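PDB 6C9B: PLP-Dependent L-Arginine Hydroxylase MppP from Streptomyces wadayamensis, which is a pyridoxal phosphate-dependent enzyme that acts on L-arginine, here with its product 4-hydroxy-2-ketoarginine bound, and that works as an oxidase rather than an oxygenase. Local coordinates for residues Q32-P36 / G37-I41; R172-A175 / E176-A179; L261-E264 / F265-A269. One frame throughout, in Å; residues are numbered along the deposited sequence.

Interaction 1: residues Q32-P36 / G37-I41; sequences QALSP and GQQKI
S35 and Q38 bond to each other twice and form a capping box at the start of helix 36-43. S35 N gives its hydrogen to Q38 OE1 at 3.0 Å, nearly straight at 173°. In return Q38 N donates to S35 OG at 3.2 Å, with S35 as the N-cap. The S35 hydroxyl lies between its own N and carbonyl carbon (chi1 71°), which points OG forward to the backbone N-H of Q38. Q38 runs extended beyond CG, and this carries OE1 back to the S35 amide. A water also donates to Q38 OE1 and to A33 O, so the amide oxygen is held from two sources. The first helical bonds follow: Q39 N to S35 O at 2.8 Å, and K40 N to P36 O at 3.1 Å. Q39 NE2 is hydrogen-bonded to N43 OD1. Outside this polar cap, L34 lies across the Q38 stem, with CD2 3.7 Å from Q38 CB. L34 also packs on P224 and on W49 of the second subunit, so the residue before the cap lies at the dimer interface. Its other methyl, CD1, stops 3.5 Å from Q39 OE1, the two side chains crossing at about a right angle.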
loop_
_atom_site.group_PDB
_atom_site.type_symbol
_atom_site.label_atom_id
_atom_site.label_comp_id
_atom_site.label_asym_id
_atom_site.label_seq_id
_atom_site.Cartn_x
_atom_site.Cartn_y
_atom_site.Cartn_z
ATOM N N GLN B 32 -20.327 -1.292 -8.692
ATOM C CA GLN B 32 -21.780 -1.413 -8.695
ATOM C C GLN B 32 -22.340 -1.096 -7.307
ATOM O O GLN B 32 -21.611 -0.971 -6.320
ATOM C CB GLN B 32 -22.209 -2.812 -9.132
ATOM C CG GLN B 32 -21.792 -3.919 -8.158
ATOM C CD GLN B 32 -20.440 -4.548 -8.473
ATOM O OE1 GLN B 32 -19.485 -3.888 -8.924
ATOM N NE2 GLN B 32 -20.350 -5.849 -8.228
ATOM N N ALA B 33 -23.659 -0.977 -7.237
ATOM C CA ALA B 33 -24.307 -0.704 -5.968
ATOM C C ALA B 33 -24.125 -1.872 -5.006
ATOM O O ALA B 33 -24.030 -3.035 -5.410
ATOM C CB ALA B 33 -25.801 -0.449 -6.178
ATOM N N LEU B 34 -24.088 -1.546 -3.717
ATOM C CA LEU B 34 -24.131 -2.572 -2.686
ATOM C C LEU B 34 -25.449 -3.326 -2.742
ATOM O O LEU B 34 -26.505 -2.736 -2.987
ATOM C CB LEU B 34 -24.014 -1.937 -1.307
ATOM C CG LEU B 34 -22.684 -1.254 -1.003
ATOM C CD1 LEU B 34 -22.819 -0.270 0.137
ATOM C CD2 LEU B 34 -21.645 -2.285 -0.696
ATOM N N SER B 35 -25.398 -4.623 -2.454
ATOM C CA SER B 35 -26.628 -5.374 -2.224
ATOM C C SER B 35 -27.210 -4.998 -0.866
ATOM O O SER B 35 -26.527 -4.411 -0.026
ATOM C CB SER B 35 -26.352 -6.873 -2.263
ATOM O OG SER B 35 -25.608 -7.246 -1.108
ATOM N N PRO B 36 -28.487 -5.319 -0.616
ATOM C CA PRO B 36 -29.048 -5.044 0.717
ATOM C C PRO B 36 -28.255 -5.660 1.854
ATOM O O PRO B 36 -28.085 -5.038 2.909
ATOM C CB PRO B 36 -30.457 -5.640 0.619
ATOM C CG PRO B 36 -30.781 -5.604 -0.836
ATOM C CD PRO B 36 -29.490 -5.863 -1.543
ATOM N N GLY B 37 -27.762 -6.882 1.671
ATOM C CA GLY B 37 -26.983 -7.509 2.720
ATOM C C GLY B 37 -25.657 -6.802 2.941
ATOM O O GLY B 37 -25.193 -6.664 4.075
ATOM N N GLN B 38 -25.048 -6.311 1.865
ATOM C CA GLN B 38 -23.783 -5.585 2.001
ATOM C C GLN B 38 -24.014 -4.211 2.619
ATOM O O GLN B 38 -23.205 -3.750 3.424
ATOM C CB GLN B 38 -23.083 -5.470 0.639
ATOM C CG GLN B 38 -22.571 -6.804 0.083
ATOM C CD GLN B 38 -22.204 -6.721 -1.396
ATOM O OE1 GLN B 38 -22.667 -5.835 -2.123
ATOM N NE2 GLN B 38 -21.385 -7.678 -1.857
ATOM N N GLN B 39 -25.143 -3.565 2.305
ATOM C CA GLN B 39 -25.433 -2.287 2.948
ATOM C C GLN B 39 -25.604 -2.458 4.448
ATOM O O GLN B 39 -25.206 -1.580 5.220
ATOM C CB GLN B 39 -26.668 -1.654 2.322
ATOM C CG GLN B 39 -27.061 -0.299 2.940
ATOM C CD GLN B 39 -26.052 0.799 2.627
ATOM O OE1 GLN B 39 -25.752 1.067 1.464
ATOM N NE2 GLN B 39 -25.525 1.438 3.668
ATOM N N LYS B 40 -26.182 -3.586 4.883
ATOM C CA LYS B 40 -26.286 -3.851 6.313
ATOM C C LYS B 40 -24.916 -3.856 6.979
ATOM O O LYS B 40 -24.786 -3.432 8.132
ATOM C CB LYS B 40 -26.990 -5.182 6.564
ATOM C CG LYS B 40 -28.466 -5.075 6.819
ATOM C CD LYS B 40 -28.954 -6.242 7.668
ATOM C CE LYS B 40 -28.426 -6.165 9.108
ATOM N NZ LYS B 40 -28.820 -7.346 9.919
ATOM N N ILE B 41 -23.894 -4.385 6.297
ATOM C CA ILE B 41 -22.534 -4.346 6.837
ATOM C C ILE B 41 -22.072 -2.905 6.977
ATOM O O ILE B 41 -21.536 -2.491 8.014
ATOM C CB ILE B 41 -21.568 -5.155 5.947
ATOM C CG1 ILE B 41 -22.003 -6.618 5.865
ATOM C CG2 ILE B 41 -20.140 -5.059 6.498
ATOM C CD1 ILE B 41 -21.293 -7.435 4.761
HETATM O O HOH W 1 -22.923 -5.493 -4.788
#

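Interaction 2: residues R172-A175 / E176-A179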
loop_
_atom_site.group_PDB
_atom_site.type_symbol
_atom_site.label_atom_id
_atom_site.label_comp_id
_atom_site.label_asym_id
_atom_site.label_seq_id
_atom_site.Cartn_x
_atom_site.Cartn_y
_atom_site.Cartn_z
ATOM N N ARG B 172 -1.570 -29.062 -11.286
ATOM C CA ARG B 172 -0.846 -30.180 -10.685
ATOM C C ARG B 172 0.421 -30.475 -11.466
ATOM O O ARG B 172 1.507 -30.611 -10.887
ATOM C CB ARG B 172 -1.748 -31.424 -10.620
ATOM C CG ARG B 172 -1.026 -32.668 -10.104
ATOM C CD ARG B 172 -1.996 -33.848 -9.959
ATOM N NE ARG B 172 -3.062 -33.505 -9.020
ATOM C CZ ARG B 172 -4.341 -33.290 -9.338
ATOM N NH1 ARG B 172 -5.193 -32.957 -8.375
ATOM N NH2 ARG B 172 -4.781 -33.419 -10.588
ATOM N N ARG B 173 0.307 -30.564 -12.793
ATOM C CA ARG B 173 1.482 -30.867 -13.602
ATOM C C ARG B 173 2.525 -29.756 -13.513
ATOM O O ARG B 173 3.730 -30.024 -13.417
ATOM C CB ARG B 173 1.079 -31.105 -15.054
ATOM C CG ARG B 173 2.254 -31.476 -15.944
ATOM C CD ARG B 173 2.860 -32.844 -15.544
ATOM N NE ARG B 173 4.219 -33.005 -16.054
ATOM C CZ ARG B 173 5.219 -33.607 -15.407
ATOM N NH1 ARG B 173 5.050 -34.119 -14.187
ATOM N NH2 ARG B 173 6.409 -33.683 -15.990
ATOM N N LEU B 174 2.085 -28.502 -13.540
ATOM C CA LEU B 174 3.024 -27.386 -13.445
ATOM C C LEU B 174 3.743 -27.389 -12.096
ATOM O O LEU B 174 4.950 -27.149 -12.020
ATOM C CB LEU B 174 2.253 -26.085 -13.656
ATOM C CG LEU B 174 3.035 -24.787 -13.744
ATOM C CD1 LEU B 174 4.035 -24.814 -14.888
ATOM C CD2 LEU B 174 2.048 -23.642 -13.967
ATOM N N ALA B 175 3.007 -27.635 -11.012
ATOM C CA ALA B 175 3.646 -27.699 -9.704
ATOM C C ALA B 175 4.620 -28.876 -9.616
ATOM O O ALA B 175 5.690 -28.761 -9.005
ATOM C CB ALA B 175 2.590 -27.788 -8.607
ATOM N N GLU B 176 4.273 -30.021 -10.213
ATOM C CA GLU B 176 5.220 -31.130 -10.262
ATOM C C GLU B 176 6.479 -30.753 -11.037
ATOM O O GLU B 176 7.586 -31.084 -10.607
ATOM C CB GLU B 176 4.571 -32.361 -10.880
ATOM C CG GLU B 176 3.465 -32.960 -10.031
ATOM C CD GLU B 176 2.722 -34.069 -10.751
ATOM O OE1 GLU B 176 3.030 -34.353 -11.928
ATOM O OE2 GLU B 176 1.808 -34.651 -10.145
ATOM N N GLN B 177 6.323 -30.084 -12.194
ATOM C CA GLN B 177 7.474 -29.635 -12.975
ATOM C C GLN B 177 8.346 -28.670 -12.179
ATOM O O GLN B 177 9.581 -28.802 -12.187
ATOM C CB GLN B 177 7.034 -28.974 -14.281
ATOM C CG GLN B 177 6.317 -29.870 -15.291
ATOM C CD GLN B 177 6.352 -29.252 -16.641
ATOM O OE1 GLN B 177 5.487 -28.406 -16.996
ATOM N NE2 GLN B 177 7.393 -29.593 -17.400
ATOM N N CYS B 178 7.726 -27.710 -11.472
ATOM C CA CYS B 178 8.490 -26.753 -10.681
ATOM C C CYS B 178 9.234 -27.466 -9.563
ATOM O O CYS B 178 10.404 -27.181 -9.317
ATOM C CB CYS B 178 7.585 -25.663 -10.112
ATOM S SG CYS B 178 7.046 -24.506 -11.416
ATOM N N ALA B 179 8.578 -28.428 -8.907
ATOM C CA ALA B 179 9.258 -29.211 -7.876
ATOM C C ALA B 179 10.452 -29.964 -8.441
ATOM O O ALA B 179 11.508 -30.053 -7.791
ATOM C CB ALA B 179 8.296 -30.200 -7.241
#
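E176 reaches back over the preceding turn and meets both R172 and R173. Its chain is extended beyond CG. R173 NH1 donates to E176 OE1 at 3.0 Å in a salt bridge. The oxygen lies in the guanidinium plane and uses its anti lone pair, while the carboxylate is turned 74° from that plane. The N-H is bent at 147°. The other oxygen, E176 OE2, rests against the aliphatic stem of R172, 3.5 Å from CG. These two side chains run side by side. The charged end of R172 does not touch this carboxylate; its NH1 forms a salt bridge with E168 one turn earlier.

R173 bends at chi2 (66°), which brings its end forward toward E176 and Q177. Its guanidinium is then met in two ways: E176 OE1 is at the edge, and Q177 CG is over one face, 3.8 Å from R173 NE. R173 NE also pairs with D141, so acids on two parts of the chain hold the group. Q177 sends its NE2 to L142 O. Beneath, the backbone bonds E176 N to R172 O and Q177 N to R173 O are both 2.9 Å. L174, A175 and C178 pack on L185. This is an amphipathic helix, 168-181, the crossover of the beta-alpha-beta unit between parallel strands 152-156 and 184-188.

Interaction 3: residues L261-E264 / F265-A269; sequences LIRE and FSRDA
F265 N bonds to L261 O at 2.8 Å and 172°, an i to i+4 bond of the long helix 256-291, which here carries a salt-bridge network of R263, E264 and R267. The same carbonyl oxygen lies near the plane of the F265 ring, at its edge. F265 CE1 touches L261 CD2 at 4.2 Å, and the ring goes on to meet W223 with the planes at about 45°.

S266 spends both its donors on one acceptor. S266 N and S266 OG reach I262 O from opposite faces of the carbonyl plane, and OG is 2.8 Å away. With OG beside its own backbone N (chi1 -69°), the buried hydroxyl turns back along the helix to this oxygen. S266 also packs on A67 and Y68 of helix 57-71.

R267 completes the network. Its extended chain lays the guanidinium over the aliphatic stem of R263, whose CG sits 3.6 Å from R267 CZ, above the middle of one face. E264 OE2 takes both R263 NE, at 2.9 Å, and R263 NH2, while its link to R267 NH1 is long. This shared acid probably offsets the two neighbouring positive charges. R263 NH1 also pairs with E51 and E63.

D268 N makes a further helix bond, to E264 O. Back at R267, one water bridges the pair, donating to E264 OE1 and accepting from R267 NH1, both at 2.9 Å.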
loop_
_atom_site.group_PDB
_atom_site.type_symbol
_atom_site.label_atom_id
_atom_site.label_comp_id
_atom_site.label_asym_id
_atom_site.label_seq_id
_atom_site.Cartn_x
_atom_site.Cartn_y
_atom_site.Cartn_z
ATOM N N LEU B 261 -14.156 -5.995 7.785
ATOM C CA LEU B 261 -15.003 -5.860 6.607
ATOM C C LEU B 261 -14.875 -7.069 5.691
ATOM O O LEU B 261 -15.880 -7.560 5.161
ATOM C CB LEU B 261 -14.664 -4.569 5.854
ATOM C CG LEU B 261 -15.241 -3.281 6.409
ATOM C CD1 LEU B 261 -14.634 -2.092 5.695
ATOM C CD2 LEU B 261 -16.758 -3.287 6.207
ATOM N N ILE B 262 -13.650 -7.557 5.479
ATOM C CA ILE B 262 -13.456 -8.723 4.628
ATOM C C ILE B 262 -14.188 -9.919 5.210
ATOM O O ILE B 262 -14.809 -10.716 4.489
ATOM C CB ILE B 262 -11.956 -9.008 4.482
ATOM C CG1 ILE B 262 -11.307 -7.918 3.637
ATOM C CG2 ILE B 262 -11.734 -10.402 3.875
ATOM C CD1 ILE B 262 -9.789 -7.950 3.668
ATOM N N ARG B 263 -14.106 -10.074 6.526
ATOM C CA ARG B 263 -14.817 -11.159 7.189
ATOM C C ARG B 263 -16.316 -11.066 6.925
ATOM O O ARG B 263 -16.960 -12.060 6.580
ATOM C CB ARG B 263 -14.533 -11.107 8.690
ATOM C CG ARG B 263 -15.171 -12.220 9.520
ATOM C CD ARG B 263 -15.032 -11.893 10.987
ATOM N NE ARG B 263 -15.856 -10.732 11.346
ATOM C CZ ARG B 263 -15.647 -9.963 12.406
ATOM N NH1 ARG B 263 -14.663 -10.221 13.253
ATOM N NH2 ARG B 263 -16.432 -8.924 12.623
ATOM N N GLU B 264 -16.895 -9.869 7.091
ATOM C CA GLU B 264 -18.342 -9.720 6.947
ATOM C C GLU B 264 -18.784 -9.880 5.498
ATOM O O GLU B 264 -19.801 -10.530 5.224
ATOM C CB GLU B 264 -18.784 -8.371 7.499
ATOM C CG GLU B 264 -18.529 -8.215 8.979
ATOM C CD GLU B 264 -19.191 -9.314 9.792
ATOM O OE1 GLU B 264 -20.389 -9.600 9.567
ATOM O OE2 GLU B 264 -18.494 -9.921 10.629
ATOM N N PHE B 265 -18.045 -9.297 4.555
ATOM C CA PHE B 265 -18.409 -9.444 3.147
ATOM C C PHE B 265 -18.275 -10.898 2.704
ATOM O O PHE B 265 -19.082 -11.386 1.899
ATOM C CB PHE B 265 -17.547 -8.516 2.271
ATOM C CG PHE B 265 -18.165 -7.147 2.054
ATOM C CD1 PHE B 265 -18.165 -6.199 3.066
ATOM C CD2 PHE B 265 -18.764 -6.834 0.849
ATOM C CE1 PHE B 265 -18.771 -4.950 2.870
ATOM C CE2 PHE B 265 -19.366 -5.585 0.643
ATOM C CZ PHE B 265 -19.363 -4.655 1.650
ATOM N N SER B 266 -17.266 -11.600 3.233
ATOM C CA SER B 266 -17.088 -13.011 2.921
ATOM C C SER B 266 -18.240 -13.838 3.459
ATOM O O SER B 266 -18.706 -14.757 2.788
ATOM C CB SER B 266 -15.776 -13.531 3.503
ATOM O OG SER B 266 -14.668 -12.978 2.836
ATOM N N ARG B 267 -18.716 -13.523 4.666
ATOM C CA ARG B 267 -19.833 -14.285 5.219
ATOM C C ARG B 267 -21.121 -14.030 4.442
ATOM O O ARG B 267 -21.918 -14.949 4.225
ATOM C CB ARG B 267 -19.990 -13.948 6.704
ATOM C CG ARG B 267 -18.816 -14.493 7.527
ATOM C CD ARG B 267 -18.836 -14.087 8.998
ATOM N NE ARG B 267 -17.793 -14.805 9.745
ATOM C CZ ARG B 267 -17.475 -14.571 11.015
ATOM N NH1 ARG B 267 -18.113 -13.635 11.708
ATOM N NH2 ARG B 267 -16.514 -15.276 11.594
ATOM N N ASP B 268 -21.351 -12.779 4.033
ATOM C CA ASP B 268 -22.512 -12.465 3.210
ATOM C C ASP B 268 -22.439 -13.202 1.879
ATOM O O ASP B 268 -23.459 -13.701 1.371
ATOM C CB ASP B 268 -22.579 -10.954 2.991
ATOM C CG ASP B 268 -23.622 -10.557 1.997
ATOM O OD1 ASP B 268 -24.792 -10.422 2.395
ATOM O OD2 ASP B 268 -23.292 -10.393 0.810
ATOM N N ALA B 269 -21.237 -13.249 1.291
ATOM C CA ALA B 269 -21.019 -14.002 0.060
ATOM C C ALA B 269 -21.328 -15.480 0.260
ATOM O O ALA B 269 -21.944 -16.109 -0.604
ATOM C CB ALA B 269 -19.578 -13.793 -0.424
HETATM O O HOH W 2 -20.401 -12.042 11.050
#

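Interactions 1 and 3 are neighbours, with centres 11 Å apart. Helix 36-43 lies against helix 256-291: Q38 CG packs on F265 CE2 at 3.5 Å, and I41 CD1 on E264 O at the same distance. Interaction 2 is distant, its centre about 41 Å from that of interaction 1, and the two lie on opposite sides of the chain's centre. Interaction 1 is a surface contact, interaction 2 is partly buried, and interaction 3 is buried. The chemistry differs too. A helix start is capped by neutral groups in 32-41. Ion pairs within a helix mark the other two: 172-179 pairs R173 with E176, while 261-269 holds R263 closely on E264, with R267 farther off.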